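Local atomic coordinates of putative hyaluronoglucosaminidase (Clostridium perfringens, PDB entry 6PWI), a protein that is probably a secreted, cell-wall-anchored family 84 glycoside hydrolase with hexosaminidase activity, represented here by its family 20-like, catalytic barrel and following helical regions. Residues G105-D108 / K109-D113; A235-K238 / E239-D242; E525-D528 / A529-F533; E586-Y589 / T590-R593; H612-P615 / F616-L620. One frame throughout, in Å; residues are numbered along the deposited sequence.

The five contacts follow one another along the chain, each along one helix or at its end. Contact 1 lies on helix 106-114, beside the mixed sheet of the family 20-like domain. Contact 2 lies on helix 231-247 of the eight-stranded barrel, with its centre about 37 Å from that of contact 1. Contacts 3, 4 and 5 belong to helices 513-536, 575-591 and 613-623 of the C-terminal helical part. There the centres of contacts 4 and 5 are about 12 Å apart, and the side chain of Y589 packs on I614, I617 and K618. Contact 1 is about 67 Å from contact 4, centre to centre. The set samples all three regions, away from the predicted proton donor.

Contact 1: residues G105-D108 / K109-D113; sequences GVVD and KYFTD
V107 and F111, one turn apart at the start of helix 106-114, lie side by side and point the same way. V107 CG1 meets F111 CE2 at 3.9 Å, while the phenyl ring turns an edge to the backbone, with V107 O in the ring plane 3.3 Å from F111 CD2. CG1 is placed there by a chi1 of -177°, which sets it opposite the V107 nitrogen and beside the carbonyl carbon. F111 continues onto A138, L140 and V129 of the underlying sheet. On another side of the helix, the side chains of D108 and T112 run at a slant to one another, with D108 OD1 4.0 Å from T112 OG1. A water spans them, donating to D108 OD1 at 2.7 Å and meeting T112 OG1 weakly. The second carboxylate oxygen, D108 OD2, accepts the backbone N-H of E104, just ahead of the N-cap residue G105. Further round, K109 reaches forward one turn, NZ meeting the syn lone pair of D113 OD2 in a salt bridge of 3.1 Å. The chemistry is thus divided: F111 faces the sheet, with V107 alongside it, while the buried D108 carboxylate, held by N-H and water donors at the helix start, would probably stay ionised.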
# COMPACT_ATOMS: atom_id res chain seq x y z
N GLY A 105 24.22 19.20 -17.20
CA GLY A 105 23.37 19.20 -18.38
C GLY A 105 22.54 20.47 -18.45
O GLY A 105 22.60 21.32 -17.55
N VAL A 106 21.76 20.58 -19.53
CA VAL A 106 20.99 21.77 -19.84
C VAL A 106 20.08 22.11 -18.65
O VAL A 106 19.99 23.28 -18.26
CB VAL A 106 20.19 21.58 -21.14
CG1 VAL A 106 19.27 22.76 -21.42
CG2 VAL A 106 21.11 21.32 -22.32
N VAL A 107 19.43 21.10 -18.08
CA VAL A 107 18.43 21.33 -17.05
C VAL A 107 19.13 21.64 -15.72
O VAL A 107 18.66 22.49 -14.97
CB VAL A 107 17.44 20.16 -16.92
CG1 VAL A 107 16.37 20.47 -15.88
CG2 VAL A 107 16.80 19.81 -18.25
N ASP A 108 20.23 20.95 -15.44
CA ASP A 108 21.03 21.25 -14.26
C ASP A 108 21.47 22.71 -14.33
O ASP A 108 21.38 23.43 -13.34
CB ASP A 108 22.20 20.28 -14.10
CG ASP A 108 23.03 20.51 -12.85
OD1 ASP A 108 22.45 20.89 -11.81
OD2 ASP A 108 24.26 20.32 -12.91
N LYS A 109 21.91 23.12 -15.52
CA LYS A 109 22.38 24.47 -15.78
C LYS A 109 21.26 25.47 -15.50
O LYS A 109 21.48 26.48 -14.82
CB LYS A 109 22.86 24.57 -17.23
CG LYS A 109 23.67 25.81 -17.56
CD LYS A 109 24.52 25.63 -18.80
CE LYS A 109 25.52 26.76 -18.99
NZ LYS A 109 24.81 28.05 -19.18
N TYR A 110 20.06 25.20 -16.02
CA TYR A 110 18.92 26.09 -15.84
C TYR A 110 18.67 26.33 -14.35
O TYR A 110 18.39 27.46 -13.96
CB TYR A 110 17.69 25.59 -16.60
CG TYR A 110 16.39 26.20 -16.14
CD1 TYR A 110 15.93 27.40 -16.66
CD2 TYR A 110 15.63 25.57 -15.16
CE1 TYR A 110 14.74 27.96 -16.22
CE2 TYR A 110 14.44 26.12 -14.71
CZ TYR A 110 14.00 27.32 -15.24
OH TYR A 110 12.83 27.84 -14.78
N PHE A 111 18.77 25.28 -13.52
CA PHE A 111 18.50 25.42 -12.10
C PHE A 111 19.60 26.23 -11.42
O PHE A 111 19.31 27.08 -10.59
CB PHE A 111 18.30 24.07 -11.41
CG PHE A 111 16.89 23.54 -11.48
CD1 PHE A 111 15.99 23.79 -10.46
CD2 PHE A 111 16.47 22.79 -12.57
CE1 PHE A 111 14.69 23.31 -10.53
CE2 PHE A 111 15.17 22.30 -12.63
CZ PHE A 111 14.28 22.57 -11.61
N THR A 112 20.86 25.94 -11.78
CA THR A 112 22.00 26.67 -11.25
C THR A 112 21.92 28.15 -11.63
O THR A 112 22.03 29.02 -10.76
CB THR A 112 23.31 26.03 -11.72
OG1 THR A 112 23.36 24.73 -11.14
CG2 THR A 112 24.54 26.83 -11.33
N ASP A 113 21.73 28.43 -12.92
CA ASP A 113 21.82 29.77 -13.48
C ASP A 113 20.69 30.65 -12.95
O ASP A 113 20.87 31.85 -12.81
CB ASP A 113 21.80 29.77 -15.01
CG ASP A 113 23.11 29.36 -15.67
OD1 ASP A 113 24.12 29.16 -14.95
OD2 ASP A 113 23.11 29.24 -16.92
O HOH W 1 21.86 22.27 -9.53

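Contact 2: residues A235-K238 / E239-D242; sequences AEIK and EMVD
A235 to D242 form two unbroken turns of helix 231-247, the helix of a beta-alpha-beta unit that links strands 210-213 and 250-255 of the (beta/alpha)8 barrel. The regular i to i+4 ladder holds them: V241 N reaches I237 O at 2.8 Å, approaching almost head-on to the carbonyl, and D242 N reaches K238 O at 3.0 Å. Toward the start of the stretch the bonding is slacker, because E239 N lies well above the carbonyl plane of A235 while also making a weak bond to E236 O.

The side chains divide between two environments. On the inner side, I237 and V241 meet through their CG2 methyls at 3.9 Å, with their axes set at an angle, and both pack on F251 of strand 250-255. M240 touches F251 and also N193, R196, K197 and M200 of helix 193-204, so the helix is held against both its strand and the preceding helix. On the solvent side, K238 spans one turn to D242. Its chain leaves opposite the backbone nitrogen (chi1 160°) and stays nearly extended until a bend at chi4 (35°) turns NZ onto D242 OD2, giving a salt bridge of 3.0 Å. E239 does not join this pair, since OE1 forms its own salt bridge with K197 on helix 193-204. The thioether of M240 folds back at chi3 (-83°), which lays its CE methyl 3.7 Å from E236 O.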
# COMPACT_ATOMS: atom_id res chain seq x y z
N ALA A 235 8.14 -15.98 -18.78
CA ALA A 235 7.63 -14.96 -19.69
C ALA A 235 6.54 -14.14 -18.99
O ALA A 235 6.37 -12.96 -19.29
CB ALA A 235 7.13 -15.59 -20.96
N GLU A 236 5.83 -14.79 -18.07
CA GLU A 236 4.80 -14.13 -17.28
C GLU A 236 5.47 -13.16 -16.30
O GLU A 236 5.00 -12.05 -16.12
CB GLU A 236 3.95 -15.14 -16.52
CG GLU A 236 2.94 -15.86 -17.39
CD GLU A 236 2.27 -17.05 -16.71
OE1 GLU A 236 2.26 -17.10 -15.45
OE2 GLU A 236 1.77 -17.92 -17.45
N ILE A 237 6.58 -13.61 -15.69
CA ILE A 237 7.35 -12.79 -14.78
C ILE A 237 7.86 -11.56 -15.53
O ILE A 237 7.74 -10.44 -15.02
CB ILE A 237 8.48 -13.60 -14.10
CG1 ILE A 237 7.93 -14.57 -13.06
CG2 ILE A 237 9.54 -12.68 -13.50
CD1 ILE A 237 8.95 -15.56 -12.51
N LYS A 238 8.39 -11.76 -16.74
CA LYS A 238 8.96 -10.66 -17.50
C LYS A 238 7.91 -9.58 -17.80
O LYS A 238 8.23 -8.40 -17.82
CB LYS A 238 9.71 -11.14 -18.75
CG LYS A 238 9.90 -10.07 -19.82
CD LYS A 238 11.12 -10.31 -20.69
CE LYS A 238 11.06 -9.59 -22.02
NZ LYS A 238 10.38 -8.27 -21.91
N GLU A 239 6.65 -9.99 -18.01
CA GLU A 239 5.60 -9.01 -18.23
C GLU A 239 5.39 -8.16 -16.97
O GLU A 239 5.18 -6.95 -17.07
CB GLU A 239 4.29 -9.68 -18.65
CG GLU A 239 4.19 -9.94 -20.14
CD GLU A 239 2.88 -10.59 -20.57
OE1 GLU A 239 2.04 -10.87 -19.69
OE2 GLU A 239 2.71 -10.82 -21.78
N MET A 240 5.47 -8.79 -15.79
CA MET A 240 5.29 -8.08 -14.54
C MET A 240 6.48 -7.16 -14.26
O MET A 240 6.29 -6.04 -13.79
CB MET A 240 5.07 -9.04 -13.37
CG MET A 240 3.72 -9.71 -13.43
SD MET A 240 3.38 -10.76 -12.01
CE MET A 240 4.19 -12.29 -12.47
N VAL A 241 7.68 -7.65 -14.59
CA VAL A 241 8.90 -6.88 -14.38
C VAL A 241 8.87 -5.62 -15.25
O VAL A 241 9.31 -4.55 -14.82
CB VAL A 241 10.15 -7.76 -14.64
CG1 VAL A 241 11.42 -6.93 -14.73
CG2 VAL A 241 10.29 -8.86 -13.60
N ASP A 242 8.32 -5.75 -16.46
CA ASP A 242 8.23 -4.62 -17.37
C ASP A 242 7.29 -3.56 -16.79
O ASP A 242 7.57 -2.37 -16.89
CB ASP A 242 7.82 -5.05 -18.78
CG ASP A 242 8.90 -5.77 -19.59
OD1 ASP A 242 10.09 -5.76 -19.17
OD2 ASP A 242 8.54 -6.33 -20.65

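Contact 3: residues E525-D528 / A529-F533; sequences EILD and ATNNF
N531 turns its amide back over the preceding turn of helix 513-536, against L527 and, through a water, D528. Its CB lies 3.7 Å from L527 O and a similar distance from D528 O. With chi1 at -74°, CG stands opposite the carbonyl carbon of N531 and passes 3.6 Å from L527 O. At the tip ND2 rests against the L527 methyl CD1, at 3.7 Å, and gives a hydrogen to a water at 2.8 Å. That water in turn donates to D528 OD1, so amide and carboxylate are joined through it without touching. The other tip atom, N531 OD1, accepts from R554 NE. L527 O is also gripped by the hydroxyl of T530, whose OG1 donates at 2.7 Å, while N531 N makes only a weak bond to the same oxygen. N531 N also bonds to D528 O at 3.0 Å, an i to i+3 bond, from well above the carbonyl plane. Around this stretch, A529 and T530 settle on F473 of helix 467-475. I526, L527 and T530 lean on L553, R554 and V550 of helix 540-572, so helix 513-536 packs against both.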
# COMPACT_ATOMS: atom_id res chain seq x y z
N GLU A 525 -28.08 5.51 4.16
CA GLU A 525 -26.88 5.86 3.42
C GLU A 525 -26.03 4.62 3.16
O GLU A 525 -25.51 4.45 2.06
CB GLU A 525 -26.11 6.95 4.17
CG GLU A 525 -24.76 7.26 3.55
CD GLU A 525 -24.11 8.52 4.08
OE1 GLU A 525 -23.14 8.41 4.86
OE2 GLU A 525 -24.56 9.63 3.69
N ILE A 526 -25.89 3.75 4.17
CA ILE A 526 -25.17 2.50 4.01
C ILE A 526 -25.86 1.68 2.93
O ILE A 526 -25.21 1.21 1.99
CB ILE A 526 -25.05 1.73 5.34
CG1 ILE A 526 -24.19 2.48 6.36
CG2 ILE A 526 -24.53 0.32 5.10
CD1 ILE A 526 -24.26 1.92 7.75
N LEU A 527 -27.19 1.52 3.06
CA LEU A 527 -27.96 0.69 2.16
C LEU A 527 -27.85 1.20 0.73
O LEU A 527 -27.64 0.41 -0.20
CB LEU A 527 -29.42 0.65 2.63
CG LEU A 527 -30.38 -0.12 1.73
CD1 LEU A 527 -29.99 -1.59 1.64
CD2 LEU A 527 -31.81 0.02 2.22
N ASP A 528 -27.97 2.51 0.55
CA ASP A 528 -27.89 3.12 -0.78
C ASP A 528 -26.53 2.83 -1.41
O ASP A 528 -26.44 2.54 -2.60
CB ASP A 528 -28.22 4.61 -0.74
CG ASP A 528 -29.70 4.92 -0.55
OD1 ASP A 528 -30.53 4.04 -0.88
OD2 ASP A 528 -30.00 6.03 -0.06
N ALA A 529 -25.48 2.92 -0.59
CA ALA A 529 -24.13 2.66 -1.04
C ALA A 529 -24.02 1.23 -1.58
O ALA A 529 -23.41 1.00 -2.62
CB ALA A 529 -23.15 2.92 0.08
N THR A 530 -24.64 0.27 -0.89
CA THR A 530 -24.55 -1.12 -1.28
C THR A 530 -25.39 -1.39 -2.53
O THR A 530 -25.21 -2.43 -3.18
CB THR A 530 -24.98 -2.08 -0.15
OG1 THR A 530 -26.39 -1.98 0.03
CG2 THR A 530 -24.23 -1.86 1.15
N ASN A 531 -26.30 -0.47 -2.86
CA ASN A 531 -27.19 -0.65 -4.00
C ASN A 531 -26.70 0.11 -5.23
O ASN A 531 -27.02 -0.25 -6.35
CB ASN A 531 -28.66 -0.35 -3.66
CG ASN A 531 -29.32 -1.42 -2.81
OD1 ASN A 531 -29.01 -2.60 -2.92
ND2 ASN A 531 -30.24 -1.01 -1.96
N ASN A 532 -25.89 1.16 -5.02
CA ASN A 532 -25.49 2.02 -6.12
C ASN A 532 -24.09 1.69 -6.61
O ASN A 532 -23.69 2.14 -7.68
CB ASN A 532 -25.55 3.51 -5.74
CG ASN A 532 -26.96 3.97 -5.43
OD1 ASN A 532 -27.91 3.51 -6.06
ND2 ASN A 532 -27.10 4.87 -4.47
N PHE A 533 -23.34 0.92 -5.81
CA PHE A 533 -21.92 0.75 -6.06
C PHE A 533 -21.66 0.09 -7.41
O PHE A 533 -20.90 0.64 -8.21
CB PHE A 533 -21.24 0.01 -4.91
CG PHE A 533 -19.81 -0.37 -5.19
CD1 PHE A 533 -18.80 0.58 -5.16
CD2 PHE A 533 -19.46 -1.68 -5.48
CE1 PHE A 533 -17.48 0.23 -5.42
CE2 PHE A 533 -18.15 -2.03 -5.73
CZ PHE A 533 -17.15 -1.07 -5.70
O HOH W 2 -31.12 1.58 -1.52

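Contact 4: residues E586-Y589 / T590-R593; sequences EEEY and TASR
The C-terminal end of helix 575-591 brings Y589 and R593 together on its surface, one turn apart. In R593, chi1 (-71°) and an extended chi2 bring CD against the phenol, 4.3 Å from the centroid of the Y589 ring and off-centre, in a CH-pi contact. CD is nearest to the far half of the ring, lying 3.9 Å from Y589 CZ. The bend at chi3 then directs the guanidinium, which is inclined 30° to the ring plane, and NH1 stays 3.9 Å from Y589 OH, too far for a direct bond. A water closes the gap: it accepts from R593 NH1 at 2.9 Å, at the edge and in the plane of the guanidinium, and lies 3.0 Å from Y589 OH. NH1 also faces E607 in a long, weak ion pair, with the like charge of R605 close by.

The helix belongs to the helical region after the barrel, where A591 and S592 touch D555 of helix 540-572 and Y589 packs on I614, I617 and K618 of helix 613-623. The regular bonding runs on to S592, whose N reaches E588 O at 2.9 Å and also bonds weakly to Y589 O; R593 N then turns to T590 O. The S592 hydroxyl, set between its own backbone nitrogen and carbonyl carbon (chi1 82°), donates to that same Y589 O at 2.6 Å. The serine's own carbonyl is taken up by S552 OG from helix 540-572. E588 OE2 lies near E558 OE1, a proximity of like charges that may raise the proton affinity of one of them.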
# COMPACT_ATOMS: atom_id res chain seq x y z
N GLU A 586 -35.06 -10.41 11.68
CA GLU A 586 -34.45 -11.71 11.91
C GLU A 586 -34.02 -12.34 10.58
O GLU A 586 -32.98 -13.00 10.53
CB GLU A 586 -35.45 -12.67 12.56
CG GLU A 586 -35.64 -12.48 14.05
CD GLU A 586 -36.80 -13.32 14.55
OE1 GLU A 586 -37.95 -12.99 14.22
OE2 GLU A 586 -36.54 -14.34 15.23
N GLU A 587 -34.83 -12.17 9.53
CA GLU A 587 -34.60 -12.81 8.25
C GLU A 587 -33.40 -12.17 7.56
O GLU A 587 -32.61 -12.86 6.93
CB GLU A 587 -35.84 -12.76 7.35
CG GLU A 587 -36.98 -13.65 7.82
CD GLU A 587 -38.34 -13.42 7.17
OE1 GLU A 587 -38.51 -12.40 6.45
OE2 GLU A 587 -39.25 -14.25 7.39
N GLU A 588 -33.28 -10.84 7.71
CA GLU A 588 -32.19 -10.10 7.10
C GLU A 588 -30.86 -10.44 7.78
O GLU A 588 -29.85 -10.60 7.10
CB GLU A 588 -32.48 -8.60 7.08
CG GLU A 588 -33.68 -8.23 6.24
CD GLU A 588 -33.56 -8.39 4.73
OE1 GLU A 588 -32.60 -9.05 4.26
OE2 GLU A 588 -34.44 -7.84 4.02
N TYR A 589 -30.87 -10.57 9.11
CA TYR A 589 -29.65 -10.95 9.79
C TYR A 589 -29.19 -12.31 9.29
O TYR A 589 -28.00 -12.49 9.01
CB TYR A 589 -29.75 -10.89 11.32
CG TYR A 589 -28.48 -11.31 12.01
CD1 TYR A 589 -27.32 -10.56 11.88
CD2 TYR A 589 -28.41 -12.49 12.74
CE1 TYR A 589 -26.13 -10.95 12.48
CE2 TYR A 589 -27.22 -12.89 13.35
CZ TYR A 589 -26.08 -12.12 13.22
OH TYR A 589 -24.91 -12.48 13.81
N THR A 590 -30.12 -13.27 9.18
CA THR A 590 -29.76 -14.59 8.69
C THR A 590 -29.17 -14.49 7.29
O THR A 590 -28.13 -15.09 7.01
CB THR A 590 -30.90 -15.60 8.84
OG1 THR A 590 -30.92 -15.91 10.23
CG2 THR A 590 -30.67 -16.89 8.07
N ALA A 591 -29.84 -13.71 6.43
CA ALA A 591 -29.42 -13.44 5.06
C ALA A 591 -27.98 -12.93 5.02
O ALA A 591 -27.19 -13.33 4.16
CB ALA A 591 -30.38 -12.47 4.42
N SER A 592 -27.63 -12.05 5.96
CA SER A 592 -26.32 -11.42 5.98
C SER A 592 -25.22 -12.47 6.15
O SER A 592 -24.06 -12.19 5.87
CB SER A 592 -26.24 -10.37 7.05
OG SER A 592 -25.97 -10.96 8.31
N ARG A 593 -25.60 -13.68 6.59
CA ARG A 593 -24.64 -14.72 6.91
C ARG A 593 -24.64 -15.80 5.83
O ARG A 593 -24.01 -16.85 5.99
CB ARG A 593 -24.96 -15.35 8.26
CG ARG A 593 -24.67 -14.45 9.45
CD ARG A 593 -25.27 -14.99 10.74
NE ARG A 593 -24.72 -16.27 11.19
CZ ARG A 593 -23.61 -16.43 11.92
NH1 ARG A 593 -22.89 -15.38 12.28
NH2 ARG A 593 -23.23 -17.64 12.26
O HOH W 3 -22.92 -12.56 11.60

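Contact 5: residues H612-P615 / F616-L620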
# COMPACT_ATOMS: atom_id res chain seq x y z
N HIS A 612 -19.46 -3.00 15.60
CA HIS A 612 -20.59 -2.28 16.16
C HIS A 612 -21.91 -2.63 15.47
O HIS A 612 -22.94 -2.63 16.14
CB HIS A 612 -20.32 -0.76 16.21
CG HIS A 612 -19.20 -0.41 17.12
ND1 HIS A 612 -19.26 -0.61 18.49
CD2 HIS A 612 -17.98 0.11 16.87
CE1 HIS A 612 -18.13 -0.23 19.04
NE2 HIS A 612 -17.32 0.23 18.07
N LEU A 613 -21.88 -2.93 14.16
CA LEU A 613 -23.12 -3.08 13.41
C LEU A 613 -23.88 -4.32 13.89
O LEU A 613 -25.08 -4.24 14.17
CB LEU A 613 -22.86 -3.15 11.90
CG LEU A 613 -22.23 -1.92 11.23
CD1 LEU A 613 -22.49 -1.93 9.73
CD2 LEU A 613 -22.72 -0.61 11.84
N ILE A 614 -23.17 -5.45 13.97
CA ILE A 614 -23.81 -6.70 14.37
C ILE A 614 -24.22 -6.63 15.85
O ILE A 614 -25.36 -6.99 16.19
CB ILE A 614 -22.94 -7.92 14.00
CG1 ILE A 614 -22.91 -8.12 12.48
CG2 ILE A 614 -23.40 -9.18 14.71
CD1 ILE A 614 -21.84 -9.06 12.00
N PRO A 615 -23.34 -6.18 16.78
CA PRO A 615 -23.73 -6.03 18.19
C PRO A 615 -25.01 -5.21 18.39
O PRO A 615 -25.81 -5.54 19.26
CB PRO A 615 -22.50 -5.35 18.81
CG PRO A 615 -21.35 -5.87 17.97
CD PRO A 615 -21.92 -5.89 16.57
N PHE A 616 -25.20 -4.18 17.56
CA PHE A 616 -26.38 -3.33 17.63
C PHE A 616 -27.63 -4.13 17.25
O PHE A 616 -28.65 -4.04 17.93
CB PHE A 616 -26.20 -2.10 16.75
CG PHE A 616 -27.34 -1.12 16.76
CD1 PHE A 616 -27.96 -0.75 17.95
CD2 PHE A 616 -27.79 -0.53 15.59
CE1 PHE A 616 -29.00 0.16 17.96
CE2 PHE A 616 -28.83 0.39 15.60
CZ PHE A 616 -29.44 0.73 16.78
N ILE A 617 -27.53 -4.90 16.16
CA ILE A 617 -28.62 -5.74 15.69
C ILE A 617 -29.01 -6.71 16.81
O ILE A 617 -30.20 -6.96 17.02
CB ILE A 617 -28.20 -6.50 14.41
CG1 ILE A 617 -28.12 -5.56 13.20
CG2 ILE A 617 -29.12 -7.68 14.13
CD1 ILE A 617 -27.66 -6.25 11.93
N LYS A 618 -28.00 -7.25 17.51
CA LYS A 618 -28.25 -8.23 18.55
C LYS A 618 -28.93 -7.55 19.74
O LYS A 618 -29.87 -8.10 20.32
CB LYS A 618 -26.95 -8.94 18.93
CG LYS A 618 -26.53 -10.04 17.97
CD LYS A 618 -25.12 -10.52 18.21
CE LYS A 618 -24.73 -11.70 17.34
NZ LYS A 618 -23.33 -12.12 17.62
N ASP A 619 -28.45 -6.35 20.08
CA ASP A 619 -28.99 -5.53 21.14
C ASP A 619 -30.46 -5.21 20.86
O ASP A 619 -31.30 -5.39 21.73
CB ASP A 619 -28.17 -4.25 21.32
CG ASP A 619 -27.08 -4.35 22.38
OD1 ASP A 619 -27.04 -5.38 23.09
OD2 ASP A 619 -26.29 -3.37 22.50
N LEU A 620 -30.75 -4.71 19.65
CA LEU A 620 -32.11 -4.35 19.30
C LEU A 620 -33.03 -5.55 19.49
O LEU A 620 -34.14 -5.40 19.99
CB LEU A 620 -32.16 -3.85 17.85
CG LEU A 620 -31.73 -2.39 17.65
CD1 LEU A 620 -31.53 -2.09 16.17
CD2 LEU A 620 -32.76 -1.45 18.24
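F616 and H612 carry the flat groups of this first stretch of helix 613-623, and they point in different directions. The phenyl ring of F616 has L620 CD1 over one face, 3.5 Å above the plane and displaced toward the rim. The rest of the ring reaches I499, F502 and T503 of helix 496-507, with I519 and Y523 of helix 513-536 also in touch. The imidazole of H612 heads toward R496 and S492. The two residues meet at the H612 carbonyl: F616 N donates to H612 O at 3.1 Å, and F616 CB lies 3.4 Å from that oxygen, while the rings do not touch.

H612 is the N-cap, so P615 falls within the first turn, where a proline is tolerated because no N-H there is needed to bond to a preceding helical carbonyl. Its own oxygen still serves the helix, P615 O accepting from D619 N at 2.9 Å. K618 N approaches I614 O nearly straight along the carbonyl, at 3.0 Å. The side chains of this last pair run side by side and point the same way. I614 CG2, opposite its backbone nitrogen, presses the aliphatic length of K618, meeting CE at 3.9 Å. The lysine chain is extended beyond CG, so its hydrocarbon shields the isoleucine methyl. I617 faces another way, with CG1 3.5 Å from L613 O and its branches on L556 and T560 of helix 540-572.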